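PDB 4ZMI: telomere length regulator taz1 from Schizosaccharomyces pombe, which binds double-stranded telomeric DNA, regulates telomere length and is required for silencing of telomere-adjacent genes and for normal meiosis, this chain being its helical domain. Local coordinates for residues E165-C170 and S198-T203. Numbering follows the deposited sequence.
Sequences EFILSC and STIGNT
Phe166 and Ile200 carry this contact, a small apolar helix-to-helix packing inside the all-helical domain of Taz1, which belongs to the telomere repeat binding factor (TRF) sequence family. Phe166 sits on helix 163-168 and Ile200 near the C-terminal end of helix 192-203, and both point their CB toward the opposing helix. The nearest approach joins CD2 of Phe166 to CD1 of Ile200 at 3.7 Å, a van der Waals distance. Relative to the phenyl plane the methyl arrives obliquely. Phe166 has CG anti to the backbone N (chi1 -171°), which swings the ring off its own helix and into the path of the incoming isoleucine. On the other side, Ile200 holds CG1 anti to its carbonyl carbon (chi1 -73°) and extends the chain through chi2 at 157°, so that the delta methyl, rather than CG2, makes the closest approach.

The helix backbones remain well apart: even the nearest pair of CA atoms, those of Phe166 and Ile200, is separated by 8.5 Å. No hydrogen bond crosses the interface, and only 118 Å² is buried with both sides summed, yet the three touching residues, Phe166, Ile167 and Ile200, are all buried in the fold, which makes this a small buried apolar contact between helices 163-168 and 192-203. Outside the pair, Phe166 makes a cation-pi interaction with Arg121, whose NH1 also hydrogen-bonds to the Phe166 carbonyl oxygen, linking this position to helix 118-130. Ile167 packs in addition on Leu176 and Leu179 of helix 176-182, while the neighbouring Leu168 belongs to a magnesium site with Leu171 and Tyr173. The same Ile200 methyl serves a second, looser neighbour: CG1 of Ile167 lies 4.3 Å from CD1 of Ile200.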
loop_
_atom_site.group_PDB
_atom_site.type_symbol
_atom_site.label_atom_id
_atom_site.label_comp_id
_atom_site.label_asym_id
_atom_site.label_seq_id
_atom_site.Cartn_x
_atom_site.Cartn_y
_atom_site.Cartn_z
ATOM N N GLU A 165 -7.099 3.789 -14.912
ATOM C CA GLU A 165 -6.928 2.364 -14.720
ATOM C C GLU A 165 -5.802 2.169 -13.696
ATOM O O GLU A 165 -5.915 1.351 -12.798
ATOM C CB GLU A 165 -6.655 1.711 -16.077
ATOM C CG GLU A 165 -6.559 0.204 -16.098
ATOM C CD GLU A 165 -6.718 -0.355 -17.512
ATOM O OE1 GLU A 165 -6.107 0.209 -18.455
ATOM O OE2 GLU A 165 -7.481 -1.339 -17.677
ATOM N N PHE A 166 -4.751 2.977 -13.793
ATOM C CA PHE A 166 -3.627 2.918 -12.849
ATOM C C PHE A 166 -4.105 3.128 -11.401
ATOM O O PHE A 166 -3.669 2.451 -10.491
ATOM C CB PHE A 166 -2.592 3.990 -13.229
ATOM C CG PHE A 166 -1.307 3.889 -12.470
ATOM C CD1 PHE A 166 -0.247 3.140 -12.973
ATOM C CD2 PHE A 166 -1.154 4.535 -11.259
ATOM C CE1 PHE A 166 0.932 3.037 -12.286
ATOM C CE2 PHE A 166 0.033 4.429 -10.569
ATOM C CZ PHE A 166 1.071 3.686 -11.081
ATOM N N ILE A 167 -5.021 4.066 -11.210
ATOM C CA ILE A 167 -5.549 4.392 -9.895
ATOM C C ILE A 167 -6.613 3.402 -9.399
ATOM O O ILE A 167 -6.490 2.850 -8.313
ATOM C CB ILE A 167 -6.161 5.801 -9.922
ATOM C CG1 ILE A 167 -5.035 6.852 -10.081
ATOM C CG2 ILE A 167 -7.055 6.030 -8.687
ATOM C CD1 ILE A 167 -5.535 8.201 -10.530
ATOM N N LEU A 168 -7.646 3.176 -10.199
ATOM C CA LEU A 168 -8.805 2.393 -9.764
ATOM C C LEU A 168 -8.586 0.874 -9.657
ATOM O O LEU A 168 -9.236 0.198 -8.863
ATOM C CB LEU A 168 -9.979 2.668 -10.697
ATOM C CG LEU A 168 -10.462 4.108 -10.660
ATOM C CD1 LEU A 168 -11.368 4.380 -11.869
ATOM C CD2 LEU A 168 -11.195 4.396 -9.329
ATOM N N SER A 169 -7.669 0.343 -10.456
ATOM C CA SER A 169 -7.385 -1.076 -10.437
ATOM C C SER A 169 -6.878 -1.517 -9.057
ATOM O O SER A 169 -6.897 -2.676 -8.753
ATOM C CB SER A 169 -6.322 -1.397 -11.480
ATOM O OG SER A 169 -5.072 -0.876 -11.032
ATOM N N CYS A 170 -6.436 -0.598 -8.211
ATOM C CA CYS A 170 -5.942 -0.930 -6.879
ATOM C C CYS A 170 -6.814 -0.368 -5.760
ATOM O O CYS A 170 -6.363 -0.310 -4.620
ATOM C CB CYS A 170 -4.517 -0.384 -6.681
ATOM S SG CYS A 170 -3.227 -1.057 -7.768
ATOM N N SER A 198 -1.898 14.064 -13.884
ATOM C CA SER A 198 -0.793 14.807 -14.469
ATOM C C SER A 198 0.511 14.050 -14.321
ATOM O O SER A 198 1.237 13.866 -15.298
ATOM C CB SER A 198 -0.641 16.172 -13.802
ATOM O OG SER A 198 -1.499 17.122 -14.397
ATOM N N THR A 199 0.811 13.639 -13.093
ATOM C CA THR A 199 2.078 13.004 -12.801
ATOM C C THR A 199 2.201 11.797 -13.702
ATOM O O THR A 199 3.242 11.558 -14.307
ATOM C CB THR A 199 2.126 12.493 -11.346
ATOM O OG1 THR A 199 2.015 13.586 -10.422
ATOM C CG2 THR A 199 3.418 11.708 -11.090
ATOM N N ILE A 200 1.105 11.052 -13.806
ATOM C CA ILE A 200 1.103 9.792 -14.531
ATOM C C ILE A 200 1.296 10.063 -16.018
ATOM O O ILE A 200 2.030 9.351 -16.695
ATOM C CB ILE A 200 -0.189 8.990 -14.278
ATOM C CG1 ILE A 200 -0.183 8.384 -12.866
ATOM C CG2 ILE A 200 -0.342 7.879 -15.297
ATOM C CD1 ILE A 200 -1.581 8.080 -12.332
ATOM N N GLY A 201 0.651 11.107 -16.519
ATOM C CA GLY A 201 0.810 11.484 -17.915
ATOM C C GLY A 201 2.230 11.884 -18.284
ATOM O O GLY A 201 2.763 11.474 -19.316
ATOM N N ASN A 202 2.856 12.675 -17.424
ATOM C CA ASN A 202 4.195 13.179 -17.702
ATOM C C ASN A 202 5.273 12.112 -17.559
ATOM O O ASN A 202 6.211 12.055 -18.348
ATOM C CB ASN A 202 4.501 14.385 -16.810
ATOM C CG ASN A 202 3.523 15.530 -17.029
ATOM O OD1 ASN A 202 2.954 15.671 -18.116
ATOM N ND2 ASN A 202 3.320 16.352 -15.997
ATOM N N THR A 203 5.126 11.253 -16.562
ATOM C CA THR A 203 6.101 10.198 -16.315
ATOM C C THR A 203 6.182 9.163 -17.453
ATOM O O THR A 203 7.261 8.644 -17.759
ATOM C CB THR A 203 5.830 9.519 -14.953
ATOM O OG1 THR A 203 6.178 10.422 -13.895
ATOM C CG2 THR A 203 6.638 8.233 -14.807
#